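Local coordinates for protein neuraminidase (Influenza A virus, PDB 4GDI) that forms a tetrameric neuraminidase-like glycoprotein of a bat influenza A virus, predicted to release terminal sialic acids although its putative active site has diverged, at residues R42-S47 with C53-I58; E77-T82 with W111-A116; G213-N218 with C256-E261; G265-F270 with S286-F291. All coordinates share one frame; numbering follows the deposited sequence.

Contact 1: R42-S47 with C53-I58; sequences RRAYVS and CFKFFI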
loop_
_atom_site.group_PDB
_atom_site.type_symbol
_atom_site.label_atom_id
_atom_site.label_comp_id
_atom_site.label_asym_id
_atom_site.label_seq_id
_atom_site.Cartn_x
_atom_site.Cartn_y
_atom_site.Cartn_z
ATOM N N ARG A 42 -6.733 9.955 -19.776
ATOM C CA ARG A 42 -6.687 10.026 -21.216
ATOM C C ARG A 42 -5.240 9.954 -21.643
ATOM O O ARG A 42 -4.345 10.157 -20.832
ATOM C CB ARG A 42 -7.363 11.303 -21.736
ATOM C CG ARG A 42 -6.783 12.622 -21.239
ATOM C CD ARG A 42 -7.620 13.788 -21.796
ATOM N NE ARG A 42 -7.292 15.072 -21.184
ATOM C CZ ARG A 42 -8.117 16.117 -21.140
ATOM N NH1 ARG A 42 -9.336 16.042 -21.667
ATOM N NH2 ARG A 42 -7.727 17.243 -20.557
ATOM N N ARG A 43 -5.032 9.633 -22.918
ATOM C CA ARG A 43 -3.716 9.530 -23.510
ATOM C C ARG A 43 -2.893 8.494 -22.746
ATOM O O ARG A 43 -1.684 8.627 -22.585
ATOM C CB ARG A 43 -3.041 10.905 -23.572
ATOM C CG ARG A 43 -3.914 11.913 -24.335
ATOM C CD ARG A 43 -3.159 13.076 -24.959
ATOM N NE ARG A 43 -2.989 14.190 -24.028
ATOM C CZ ARG A 43 -3.943 15.062 -23.698
ATOM N NH1 ARG A 43 -5.166 14.959 -24.211
ATOM N NH2 ARG A 43 -3.670 16.042 -22.842
ATOM N N ALA A 44 -3.569 7.431 -22.331
ATOM C CA ALA A 44 -2.935 6.388 -21.547
ATOM C C ALA A 44 -2.161 5.411 -22.426
ATOM O O ALA A 44 -2.418 5.275 -23.630
ATOM C CB ALA A 44 -3.959 5.637 -20.697
ATOM N N TYR A 45 -1.190 4.748 -21.806
ATOM C CA TYR A 45 -0.414 3.705 -22.464
ATOM C C TYR A 45 0.252 2.858 -21.386
ATOM O O TYR A 45 0.199 3.191 -20.205
ATOM C CB TYR A 45 0.630 4.303 -23.422
ATOM C CG TYR A 45 1.613 5.260 -22.758
ATOM C CD1 TYR A 45 1.293 6.595 -22.588
ATOM C CD2 TYR A 45 2.848 4.816 -22.301
ATOM C CE1 TYR A 45 2.171 7.479 -21.986
ATOM C CE2 TYR A 45 3.750 5.693 -21.699
ATOM C CZ TYR A 45 3.401 7.024 -21.548
ATOM O OH TYR A 45 4.258 7.897 -20.951
ATOM N N VAL A 46 0.896 1.775 -21.795
ATOM C CA VAL A 46 1.472 0.852 -20.840
ATOM C C VAL A 46 2.985 0.788 -21.005
ATOM O O VAL A 46 3.491 0.848 -22.123
ATOM C CB VAL A 46 0.886 -0.574 -21.013
ATOM C CG1 VAL A 46 1.617 -1.551 -20.085
ATOM C CG2 VAL A 46 -0.624 -0.590 -20.742
ATOM N N SER A 47 3.703 0.631 -19.897
ATOM C CA SER A 47 5.152 0.395 -19.955
ATOM C C SER A 47 5.579 -0.329 -18.683
ATOM O O SER A 47 5.005 -0.110 -17.613
ATOM C CB SER A 47 5.909 1.726 -20.118
ATOM O OG SER A 47 7.237 1.531 -20.570
ATOM N N CYS A 53 4.115 -4.166 -14.927
ATOM C CA CYS A 53 3.758 -3.147 -15.903
ATOM C C CYS A 53 2.825 -2.114 -15.295
ATOM O O CYS A 53 2.140 -2.376 -14.302
ATOM C CB CYS A 53 3.130 -3.802 -17.129
ATOM S SG CYS A 53 4.227 -4.989 -17.897
ATOM N N PHE A 54 2.836 -0.926 -15.883
ATOM C CA PHE A 54 2.093 0.204 -15.358
ATOM C C PHE A 54 1.304 0.878 -16.475
ATOM O O PHE A 54 1.672 0.813 -17.648
ATOM C CB PHE A 54 3.041 1.231 -14.714
ATOM C CG PHE A 54 3.858 0.671 -13.581
ATOM C CD1 PHE A 54 5.052 0.003 -13.834
ATOM C CD2 PHE A 54 3.427 0.799 -12.266
ATOM C CE1 PHE A 54 5.812 -0.538 -12.793
ATOM C CE2 PHE A 54 4.174 0.252 -11.212
ATOM C CZ PHE A 54 5.375 -0.412 -11.482
ATOM N N LYS A 55 0.218 1.521 -16.074
ATOM C CA LYS A 55 -0.535 2.427 -16.922
ATOM C C LYS A 55 -0.056 3.848 -16.650
ATOM O O LYS A 55 -0.168 4.346 -15.530
ATOM C CB LYS A 55 -2.032 2.308 -16.622
ATOM C CG LYS A 55 -2.892 3.310 -17.381
ATOM C CD LYS A 55 -4.381 3.029 -17.202
ATOM C CE LYS A 55 -5.100 4.225 -16.592
ATOM N NZ LYS A 55 -6.426 3.868 -16.017
ATOM N N PHE A 56 0.491 4.487 -17.679
ATOM C CA PHE A 56 0.838 5.895 -17.637
ATOM C C PHE A 56 -0.288 6.661 -18.334
ATOM O O PHE A 56 -0.791 6.214 -19.361
ATOM C CB PHE A 56 2.160 6.147 -18.363
ATOM C CG PHE A 56 3.360 5.602 -17.644
ATOM C CD1 PHE A 56 3.673 4.265 -17.724
ATOM C CD2 PHE A 56 4.182 6.435 -16.908
ATOM C CE1 PHE A 56 4.766 3.766 -17.072
ATOM C CE2 PHE A 56 5.282 5.935 -16.257
ATOM C CZ PHE A 56 5.569 4.611 -16.332
ATOM N N PHE A 57 -0.660 7.816 -17.798
ATOM C CA PHE A 57 -1.794 8.556 -18.332
ATOM C C PHE A 57 -1.855 10.005 -17.866
ATOM O O PHE A 57 -1.276 10.366 -16.840
ATOM C CB PHE A 57 -3.103 7.853 -17.958
ATOM C CG PHE A 57 -3.381 7.815 -16.479
ATOM C CD1 PHE A 57 -2.882 6.797 -15.693
ATOM C CD2 PHE A 57 -4.171 8.786 -15.885
ATOM C CE1 PHE A 57 -3.143 6.761 -14.328
ATOM C CE2 PHE A 57 -4.440 8.751 -14.522
ATOM C CZ PHE A 57 -3.927 7.740 -13.746
ATOM N N ILE A 58 -2.556 10.837 -18.636
ATOM C CA ILE A 58 -2.808 12.204 -18.222
ATOM C C ILE A 58 -4.145 12.195 -17.486
ATOM O O ILE A 58 -5.144 11.696 -18.017
ATOM C CB ILE A 58 -2.878 13.170 -19.421
ATOM C CG1 ILE A 58 -1.661 13.003 -20.339
ATOM C CG2 ILE A 58 -2.976 14.609 -18.941
ATOM C CD1 ILE A 58 -0.321 13.215 -19.643
#
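Phe-56 O receives two groups from the facing strand: a hydrogen bond from Tyr-45 N at 2.9 Å, and a CA-H contact from Ala-44 CA at 3.1 Å. The reciprocal bond, Phe-56 N to Tyr-45 O, is also 2.9 Å long. Ser-47 with Phe-54 is the next bonded pair of this antiparallel hairpin, closed at its turn by the Cys-48 to Cys-53 disulfide; Arg-42, past the corner at Arg-43, pairs with Ile-58 on the same long strand. Between Arg-42 and Tyr-45 the register slips by one residue, the signature of a beta bulge, and Ala-44 CB rests 3.6 Å from Phe-57 CB. Tyr-45 CG lies between its own N and carbonyl carbon (chi1 58°), which swings the ring across the strand. Phe-56 CB then sits over one face of that ring, toward the rim, 3.5 Å from CZ. The two ring planes are only 11° apart but displaced along each other so that they barely overlap; the CH-pi contact carries the pair. Six backbone bonds thus join the segments, while Lys-55 and Phe-57 also pair with Thr-82 and Tyr-80, and Ala-44 O bonds to Arg-320. The hydroxyls of Tyr-45 and Ser-47 find partners outside the hairpin, in Ser-102 and Glu-151.

Contact 2: E77-T82 with W111-A116; sequences ESLYKT and WTVLVA
Leu-79 and Val-113 meet where two neighbouring sheets of the beta-propeller face each other, and no hydrogen bond passes between the strands. Their axes come no closer than 8.9 Å and run at 150°, a spacing bridged by side chains alone. The tight part is a small apolar cluster. With CG of Leu-79 trans to N (chi1 171°), the CD2 methyl points into the gap and approaches Val-113 CG1 to 3.5 Å. The same methyl reaches Val-115 CG1 at 3.9 Å, so one branch of the leucine spans two alternate residues of the opposite strand. Leu-97, from the strand beside Leu-79, also packs on Val-115. The other end is looser and partly exposed to solvent. There Lys-81, extended beyond CG, brings its ammonium obliquely to the indole of Trp-111. Both groups are N-H donors, so nothing in the pair supports a hydrogen bond; the lysine instead makes a cation-pi contact with Phe-54. The indole is held by other rings, edge-to-face with Phe-106 and inclined to Phe-56. At this end the nearest approach is Lys-81 NZ to Trp-111 NE1, 3.6 Å, with CE2 of the same indole at 4.0 Å.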
loop_
_atom_site.group_PDB
_atom_site.type_symbol
_atom_site.label_atom_id
_atom_site.label_comp_id
_atom_site.label_asym_id
_atom_site.label_seq_id
_atom_site.Cartn_x
_atom_site.Cartn_y
_atom_site.Cartn_z
ATOM N N GLU A 77 -2.797 19.858 -16.339
ATOM C CA GLU A 77 -2.580 18.495 -16.787
ATOM C C GLU A 77 -1.316 17.901 -16.206
ATOM O O GLU A 77 -0.224 18.466 -16.352
ATOM C CB GLU A 77 -2.523 18.448 -18.314
ATOM C CG GLU A 77 -3.755 19.040 -18.960
ATOM C CD GLU A 77 -3.838 18.760 -20.447
ATOM O OE1 GLU A 77 -4.365 17.691 -20.816
ATOM O OE2 GLU A 77 -3.395 19.617 -21.241
ATOM N N SER A 78 -1.473 16.735 -15.589
ATOM C CA SER A 78 -0.336 15.997 -15.041
ATOM C C SER A 78 -0.368 14.524 -15.431
ATOM O O SER A 78 -1.434 13.904 -15.557
ATOM C CB SER A 78 -0.302 16.134 -13.515
ATOM O OG SER A 78 0.030 17.463 -13.127
ATOM N N LEU A 79 0.829 13.986 -15.628
ATOM C CA LEU A 79 1.045 12.579 -15.897
ATOM C C LEU A 79 1.071 11.776 -14.589
ATOM O O LEU A 79 1.753 12.158 -13.631
ATOM C CB LEU A 79 2.400 12.433 -16.602
ATOM C CG LEU A 79 2.923 11.017 -16.790
ATOM C CD1 LEU A 79 2.095 10.271 -17.850
ATOM C CD2 LEU A 79 4.410 11.072 -17.157
ATOM N N TYR A 80 0.366 10.650 -14.583
ATOM C CA TYR A 80 0.283 9.747 -13.437
ATOM C C TYR A 80 0.646 8.352 -13.905
ATOM O O TYR A 80 0.624 8.068 -15.102
ATOM C CB TYR A 80 -1.156 9.653 -12.888
ATOM C CG TYR A 80 -1.670 10.852 -12.132
ATOM C CD1 TYR A 80 -1.890 12.064 -12.775
ATOM C CD2 TYR A 80 -1.979 10.759 -10.776
ATOM C CE1 TYR A 80 -2.380 13.160 -12.077
ATOM C CE2 TYR A 80 -2.469 11.848 -10.070
ATOM C CZ TYR A 80 -2.662 13.046 -10.724
ATOM O OH TYR A 80 -3.160 14.124 -10.029
ATOM N N LYS A 81 0.953 7.470 -12.962
ATOM C CA LYS A 81 1.047 6.060 -13.277
ATOM C C LYS A 81 0.434 5.205 -12.183
ATOM O O LYS A 81 0.454 5.551 -10.993
ATOM C CB LYS A 81 2.484 5.631 -13.559
ATOM C CG LYS A 81 3.348 5.398 -12.341
ATOM C CD LYS A 81 4.578 4.584 -12.732
ATOM C CE LYS A 81 5.615 4.534 -11.614
ATOM N NZ LYS A 81 6.583 3.408 -11.814
ATOM N N THR A 82 -0.121 4.087 -12.622
ATOM C CA THR A 82 -0.833 3.146 -11.769
ATOM C C THR A 82 -0.414 1.725 -12.149
ATOM O O THR A 82 -0.306 1.415 -13.338
ATOM C CB THR A 82 -2.363 3.268 -12.016
ATOM O OG1 THR A 82 -2.786 4.597 -11.704
ATOM C CG2 THR A 82 -3.137 2.283 -11.163
ATOM N N TRP A 111 13.654 4.686 -14.714
ATOM C CA TRP A 111 12.674 5.226 -15.640
ATOM C C TRP A 111 13.158 6.521 -16.260
ATOM O O TRP A 111 13.591 7.427 -15.549
ATOM C CB TRP A 111 11.358 5.527 -14.925
ATOM C CG TRP A 111 10.563 4.315 -14.607
ATOM C CD1 TRP A 111 10.499 3.676 -13.408
ATOM C CD2 TRP A 111 9.708 3.587 -15.500
ATOM N NE1 TRP A 111 9.663 2.592 -13.496
ATOM C CE2 TRP A 111 9.157 2.517 -14.765
ATOM C CE3 TRP A 111 9.354 3.738 -16.848
ATOM C CZ2 TRP A 111 8.270 1.594 -15.330
ATOM C CZ3 TRP A 111 8.482 2.819 -17.416
ATOM C CH2 TRP A 111 7.953 1.751 -16.655
ATOM N N THR A 112 13.096 6.586 -17.586
ATOM C CA THR A 112 13.150 7.847 -18.311
ATOM C C THR A 112 11.708 8.265 -18.623
ATOM O O THR A 112 10.928 7.479 -19.170
ATOM C CB THR A 112 13.912 7.713 -19.633
ATOM O OG1 THR A 112 15.246 7.248 -19.384
ATOM C CG2 THR A 112 13.970 9.037 -20.354
ATOM N N VAL A 113 11.365 9.492 -18.263
ATOM C CA VAL A 113 10.031 10.030 -18.487
ATOM C C VAL A 113 10.170 11.357 -19.209
ATOM O O VAL A 113 10.969 12.188 -18.807
ATOM C CB VAL A 113 9.292 10.282 -17.148
ATOM C CG1 VAL A 113 7.948 10.964 -17.396
ATOM C CG2 VAL A 113 9.118 8.977 -16.362
ATOM N N LEU A 114 9.407 11.539 -20.279
ATOM C CA LEU A 114 9.345 12.813 -20.977
ATOM C C LEU A 114 7.926 13.373 -20.931
ATOM O O LEU A 114 6.938 12.638 -21.095
ATOM C CB LEU A 114 9.768 12.653 -22.442
ATOM C CG LEU A 114 11.178 12.127 -22.763
ATOM C CD1 LEU A 114 11.197 10.596 -22.871
ATOM C CD2 LEU A 114 11.656 12.762 -24.055
ATOM N N VAL A 115 7.822 14.673 -20.708
ATOM C CA VAL A 115 6.527 15.357 -20.762
ATOM C C VAL A 115 6.640 16.648 -21.552
ATOM O O VAL A 115 7.700 17.295 -21.572
ATOM C CB VAL A 115 5.980 15.715 -19.365
ATOM C CG1 VAL A 115 5.528 14.468 -18.604
ATOM C CG2 VAL A 115 7.015 16.485 -18.576
ATOM N N ALA A 116 5.530 17.047 -22.169
ATOM C CA ALA A 116 5.480 18.313 -22.881
ATOM C C ALA A 116 4.522 19.247 -22.163
ATOM O O ALA A 116 3.459 18.818 -21.712
ATOM C CB ALA A 116 5.054 18.095 -24.315
#

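Contact 3: G213-N218 with C256-E261; sequences GTNLWN and CKMAQE. With CA (calcium ion), chain R.
A bend at the last torsion of Met-258 (chi3 67°) turns its CE methyl to Asn-218, whose own CG is folded between N and the carbonyl carbon (chi1 55°). That fold brings the side-chain and main-chain oxygens of Asn-218 to the same methyl: CE lies 3.3 Å from OD1 and 3.3 Å from O. The contact rests mainly on this methyl against a polar loop. The loop is held in shape from within. Asn-215 OD1 accepts from Trp-217 N at 2.8 Å, in the carbonyl plane, which makes an Asx turn. It also accepts from Asn-218 N at 3.0 Å, that donor standing well above the plane. In return, Asn-215 ND2 gives a hydrogen to Asn-218 OD1 over 2.9 Å, nearly in line with the acceptor's carbonyl but bent at the hydrogen (134°), with OD1 tilted from the amide plane of Asn-215. Asn-218 ND2 lies over the centre of the Trp-217 ring and also bonds to Gly-194 O. The main-chain O of Asn-215 binds calcium at 2.3 Å, while its side chain holds the turn; Asp-219, Asp-245, Gly-263, Gly-265 and a water complete the site. In the propeller, residues 215-218 form the loop that leaves strand 208-214, whereas Met-258 belongs to the long loop between strands 233-236 and 277-281, in which a disulfide joins Cys-256 to Cys-239.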
loop_
_atom_site.group_PDB
_atom_site.type_symbol
_atom_site.label_atom_id
_atom_site.label_comp_id
_atom_site.label_asym_id
_atom_site.label_seq_id
_atom_site.Cartn_x
_atom_site.Cartn_y
_atom_site.Cartn_z
ATOM N N GLY A 213 2.969 5.022 -37.188
ATOM C CA GLY A 213 2.468 6.376 -37.053
ATOM C C GLY A 213 0.984 6.509 -37.350
ATOM O O GLY A 213 0.312 5.548 -37.744
ATOM N N THR A 214 0.470 7.711 -37.120
ATOM C CA THR A 214 -0.889 8.067 -37.510
ATOM C C THR A 214 -0.778 9.328 -38.352
ATOM O O THR A 214 -0.209 10.326 -37.912
ATOM C CB THR A 214 -1.764 8.314 -36.295
ATOM O OG1 THR A 214 -1.942 7.091 -35.576
ATOM C CG2 THR A 214 -3.170 8.866 -36.714
ATOM N N ASN A 215 -1.262 9.264 -39.587
ATOM C CA ASN A 215 -1.238 10.417 -40.477
ATOM C C ASN A 215 -2.572 11.153 -40.382
ATOM O O ASN A 215 -3.587 10.661 -40.855
ATOM C CB ASN A 215 -0.968 9.982 -41.925
ATOM C CG ASN A 215 -0.761 11.159 -42.871
ATOM O OD1 ASN A 215 -1.334 12.232 -42.687
ATOM N ND2 ASN A 215 0.057 10.954 -43.890
ATOM N N LEU A 216 -2.553 12.333 -39.767
ATOM C CA LEU A 216 -3.775 13.097 -39.502
ATOM C C LEU A 216 -4.131 14.037 -40.656
ATOM O O LEU A 216 -5.147 14.740 -40.623
ATOM C CB LEU A 216 -3.596 13.930 -38.230
ATOM C CG LEU A 216 -3.420 13.165 -36.920
ATOM C CD1 LEU A 216 -3.305 14.149 -35.747
ATOM C CD2 LEU A 216 -4.568 12.199 -36.693
ATOM N N TRP A 217 -3.283 14.036 -41.675
ATOM C CA TRP A 217 -3.368 14.992 -42.766
ATOM C C TRP A 217 -4.027 14.388 -44.004
ATOM O O TRP A 217 -5.141 14.771 -44.369
ATOM C CB TRP A 217 -1.961 15.469 -43.111
ATOM C CG TRP A 217 -1.877 16.317 -44.317
ATOM C CD1 TRP A 217 -2.902 16.974 -44.934
ATOM C CD2 TRP A 217 -0.698 16.610 -45.071
ATOM N NE1 TRP A 217 -2.432 17.667 -46.020
ATOM C CE2 TRP A 217 -1.082 17.457 -46.131
ATOM C CE3 TRP A 217 0.650 16.237 -44.956
ATOM C CZ2 TRP A 217 -0.175 17.931 -47.070
ATOM C CZ3 TRP A 217 1.551 16.715 -45.882
ATOM C CH2 TRP A 217 1.136 17.554 -46.932
ATOM N N ASN A 218 -3.337 13.440 -44.634
ATOM C CA ASN A 218 -3.734 12.957 -45.948
ATOM C C ASN A 218 -3.553 11.456 -46.158
ATOM O O ASN A 218 -3.212 11.036 -47.263
ATOM C CB ASN A 218 -2.900 13.682 -47.002
ATOM C CG ASN A 218 -1.414 13.529 -46.761
ATOM O OD1 ASN A 218 -0.993 12.796 -45.854
ATOM N ND2 ASN A 218 -0.605 14.214 -47.564
ATOM N N CYS A 256 1.490 0.218 -53.019
ATOM C CA CYS A 256 2.238 0.931 -52.002
ATOM C C CYS A 256 1.792 2.387 -51.908
ATOM O O CYS A 256 2.427 3.191 -51.234
ATOM C CB CYS A 256 3.734 0.842 -52.295
ATOM S SG CYS A 256 4.352 -0.859 -52.173
ATOM N N LYS A 257 0.677 2.720 -52.544
ATOM C CA LYS A 257 0.213 4.100 -52.535
ATOM C C LYS A 257 -0.604 4.422 -51.291
ATOM O O LYS A 257 -1.236 3.551 -50.707
ATOM C CB LYS A 257 -0.590 4.405 -53.801
ATOM C CG LYS A 257 0.238 4.265 -55.080
ATOM C CD LYS A 257 -0.420 4.955 -56.268
ATOM C CE LYS A 257 -1.782 4.362 -56.593
ATOM N NZ LYS A 257 -2.484 5.151 -57.646
ATOM N N MET A 258 -0.562 5.688 -50.898
ATOM C CA MET A 258 -1.361 6.197 -49.796
ATOM C C MET A 258 -2.852 6.037 -50.073
ATOM O O MET A 258 -3.290 6.116 -51.218
ATOM C CB MET A 258 -1.030 7.670 -49.575
ATOM C CG MET A 258 0.399 7.884 -49.116
ATOM S SD MET A 258 0.979 9.588 -49.179
ATOM C CE MET A 258 -0.039 10.352 -47.937
ATOM N N ALA A 259 -3.618 5.788 -49.014
ATOM C CA ALA A 259 -5.075 5.739 -49.097
ATOM C C ALA A 259 -5.630 7.106 -48.709
ATOM O O ALA A 259 -5.879 7.388 -47.539
ATOM C CB ALA A 259 -5.610 4.665 -48.176
ATOM N N GLN A 260 -5.818 7.969 -49.694
ATOM C CA GLN A 260 -6.171 9.346 -49.392
ATOM C C GLN A 260 -7.653 9.542 -49.085
ATOM O O GLN A 260 -8.020 10.562 -48.508
ATOM C CB GLN A 260 -5.710 10.266 -50.518
ATOM C CG GLN A 260 -4.324 9.889 -51.021
ATOM C CD GLN A 260 -3.436 11.085 -51.301
ATOM O OE1 GLN A 260 -2.805 11.634 -50.390
ATOM N NE2 GLN A 260 -3.364 11.483 -52.570
ATOM N N GLU A 261 -8.500 8.570 -49.420
ATOM C CA GLU A 261 -9.927 8.698 -49.094
ATOM C C GLU A 261 -10.109 8.783 -47.577
ATOM O O GLU A 261 -9.814 7.829 -46.853
ATOM C CB GLU A 261 -10.756 7.529 -49.654
ATOM C CG GLU A 261 -12.271 7.747 -49.505
ATOM C CD GLU A 261 -13.112 6.500 -49.792
ATOM O OE1 GLU A 261 -12.552 5.458 -50.200
ATOM O OE2 GLU A 261 -14.348 6.566 -49.595
HETATM CA CA CA R . -5.559 9.588 -41.253
HETATM O O HOH W 1 -7.750 8.728 -41.823
#

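Contact 4: G265-F270 with S286-F291; sequences GGIQGF and SSQNGF. With CA (calcium ion), chain R; NO3 (nitrate ion), chain B.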
loop_
_atom_site.group_PDB
_atom_site.type_symbol
_atom_site.label_atom_id
_atom_site.label_comp_id
_atom_site.label_asym_id
_atom_site.label_seq_id
_atom_site.Cartn_x
_atom_site.Cartn_y
_atom_site.Cartn_z
ATOM N N GLY A 265 -7.572 13.450 -40.332
ATOM C CA GLY A 265 -7.895 12.910 -39.023
ATOM C C GLY A 265 -7.299 11.521 -38.828
ATOM O O GLY A 265 -6.571 11.013 -39.684
ATOM N N GLY A 266 -7.606 10.907 -37.692
ATOM C CA GLY A 266 -7.097 9.594 -37.387
ATOM C C GLY A 266 -6.975 9.350 -35.897
ATOM O O GLY A 266 -7.354 10.186 -35.068
ATOM N N ILE A 267 -6.441 8.184 -35.558
ATOM C CA ILE A 267 -6.377 7.749 -34.179
ATOM C C ILE A 267 -5.165 6.832 -33.998
ATOM O O ILE A 267 -4.832 6.057 -34.890
ATOM C CB ILE A 267 -7.683 7.047 -33.776
ATOM C CG1 ILE A 267 -7.745 6.890 -32.252
ATOM C CG2 ILE A 267 -7.809 5.719 -34.504
ATOM C CD1 ILE A 267 -9.094 6.466 -31.710
ATOM N N GLN A 268 -4.470 6.970 -32.868
ATOM C CA GLN A 268 -3.276 6.158 -32.600
ATOM C C GLN A 268 -3.555 4.678 -32.792
ATOM O O GLN A 268 -4.553 4.149 -32.288
ATOM C CB GLN A 268 -2.794 6.401 -31.166
ATOM C CG GLN A 268 -1.432 5.787 -30.832
ATOM C CD GLN A 268 -0.806 6.452 -29.610
ATOM O OE1 GLN A 268 -1.514 6.981 -28.756
ATOM N NE2 GLN A 268 0.512 6.441 -29.540
ATOM N N GLY A 269 -2.661 4.011 -33.514
ATOM C CA GLY A 269 -2.770 2.587 -33.760
ATOM C C GLY A 269 -1.450 1.962 -34.192
ATOM O O GLY A 269 -0.454 2.655 -34.367
ATOM N N PHE A 270 -1.458 0.648 -34.384
ATOM C CA PHE A 270 -0.225 -0.105 -34.595
ATOM C C PHE A 270 -0.326 -1.145 -35.710
ATOM O O PHE A 270 -1.412 -1.647 -36.007
ATOM C CB PHE A 270 0.163 -0.819 -33.293
ATOM C CG PHE A 270 -0.782 -1.931 -32.889
ATOM C CD1 PHE A 270 -0.598 -3.214 -33.357
ATOM C CD2 PHE A 270 -1.843 -1.690 -32.023
ATOM C CE1 PHE A 270 -1.453 -4.245 -32.975
ATOM C CE2 PHE A 270 -2.703 -2.716 -31.633
ATOM C CZ PHE A 270 -2.513 -3.990 -32.116
ATOM N N SER A 286 -17.274 2.415 -40.687
ATOM C CA SER A 286 -18.354 3.375 -40.525
ATOM C C SER A 286 -18.458 3.882 -39.086
ATOM O O SER A 286 -18.944 4.979 -38.839
ATOM C CB SER A 286 -19.674 2.727 -40.949
ATOM O OG SER A 286 -19.773 1.402 -40.437
ATOM N N SER A 287 -17.997 3.081 -38.136
ATOM C CA SER A 287 -18.021 3.484 -36.739
ATOM C C SER A 287 -16.772 2.974 -36.044
ATOM O O SER A 287 -16.158 2.017 -36.492
ATOM C CB SER A 287 -19.250 2.909 -36.043
ATOM O OG SER A 287 -19.119 1.508 -35.866
ATOM N N GLN A 288 -16.420 3.608 -34.934
ATOM C CA GLN A 288 -15.253 3.213 -34.159
ATOM C C GLN A 288 -15.623 2.033 -33.266
ATOM O O GLN A 288 -15.459 2.087 -32.049
ATOM C CB GLN A 288 -14.798 4.397 -33.315
ATOM C CG GLN A 288 -13.330 4.612 -33.273
ATOM C CD GLN A 288 -12.992 5.902 -32.573
ATOM O OE1 GLN A 288 -13.025 6.966 -33.180
ATOM N NE2 GLN A 288 -12.701 5.821 -31.277
ATOM N N ASN A 289 -16.142 0.969 -33.875
ATOM C CA ASN A 289 -16.577 -0.192 -33.122
ATOM C C ASN A 289 -15.821 -1.448 -33.519
ATOM O O ASN A 289 -15.473 -1.617 -34.684
ATOM C CB ASN A 289 -18.072 -0.404 -33.326
ATOM C CG ASN A 289 -18.892 0.698 -32.701
ATOM O OD1 ASN A 289 -19.105 1.754 -33.301
ATOM N ND2 ASN A 289 -19.326 0.475 -31.474
ATOM N N GLY A 290 -15.595 -2.322 -32.544
ATOM C CA GLY A 290 -14.913 -3.584 -32.769
ATOM C C GLY A 290 -13.411 -3.407 -32.912
ATOM O O GLY A 290 -12.919 -2.289 -33.017
ATOM N N PHE A 291 -12.685 -4.520 -32.916
ATOM C CA PHE A 291 -11.248 -4.499 -33.183
ATOM C C PHE A 291 -10.852 -5.821 -33.809
ATOM O O PHE A 291 -11.179 -6.904 -33.297
ATOM C CB PHE A 291 -10.458 -4.257 -31.897
ATOM C CG PHE A 291 -9.124 -3.588 -32.102
ATOM C CD1 PHE A 291 -9.043 -2.288 -32.565
ATOM C CD2 PHE A 291 -7.953 -4.241 -31.773
ATOM C CE1 PHE A 291 -7.818 -1.666 -32.729
ATOM C CE2 PHE A 291 -6.719 -3.614 -31.933
ATOM C CZ PHE A 291 -6.656 -2.331 -32.409
HETATM CA CA CA R . -5.559 9.588 -41.253
HETATM N N NO3 B . -4.475 10.115 -30.104
HETATM O O1 NO3 B . -3.370 9.516 -29.483
HETATM O O2 NO3 B . -4.854 11.422 -29.747
HETATM O O3 NO3 B . -5.196 9.409 -31.073
HETATM O O HOH W 1 -7.750 8.728 -41.823
#
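The calcium-binding loop at residues 265-270 meets the start of strand 289-296 through two separate side-chain pairs, Ile-267 with Gln-288 and Phe-270 with Phe-291. In the first, Ile-267 stretches out with CG1 opposite its N (chi1 -167°), and its CD1 methyl stops 3.7 Å from Gln-288 NE2. The two side chains arrive from opposing directions. This approach is plain packing, because the hydrogen-bonding partner of that amide nitrogen is Thr-318 O. In the second pair, Phe-270 CE2 is 4.0 Å from Phe-291 CZ. It comes to the edge of the Phe-291 ring, near the ring plane. Strand 317-324 lies beside both pairs: Arg-320 touches Ile-267, and Ser-321 touches both phenylalanines.

Each segment has its own local support. Gly-265 O binds calcium at 2.4 Å, and the next residue, Gly-266, has a phi of 152°, a backbone shape natural to glycine. Gln-268 N donates to O3 of a nitrate, probably from the crystallisation liquor, at 3.1 Å and a nearly straight 166°; Arg-320 NE holds the same ion. In the facing segment, Gln-288 is the centre of an inverse gamma turn, with a weak bond from Asn-289 N to Ser-287 O and a short one, 2.6 Å, from Ser-287 OG to Asn-289 OD1. Gln-288 NE2 and Ile-267 O thus bond to third parties, Thr-318 O and Arg-222, and what passes directly between the two segments is van der Waals contact: a methyl against an amide and one aromatic pair.

In the fold
The four contacts fall into two pairs. Contacts 1 and 2, with centres about 9 Å apart, are linked through one sheet, in which strands 53-64 and 78-83 are neighbours, while 111-116 belongs to the next sheet: Lys-55 N probably bonds to Thr-82 O at 2.8 Å, and Arg-43 NH2 forms a salt bridge with Glu-77 OE1 at 2.7 Å. Contacts 3 and 4, about 14 Å apart between centres, share the calcium ion and its water, and Gly-265 N lies 2.8 Å from Leu-216 O, a probable hydrogen bond. Nearest atoms of contacts 1 and 4 are about 5 Å apart; Arg-320 spans them, bonding to Ala-44 O and to the nitrate. Contacts 2 and 3 lie on opposite sides of the chain's centre.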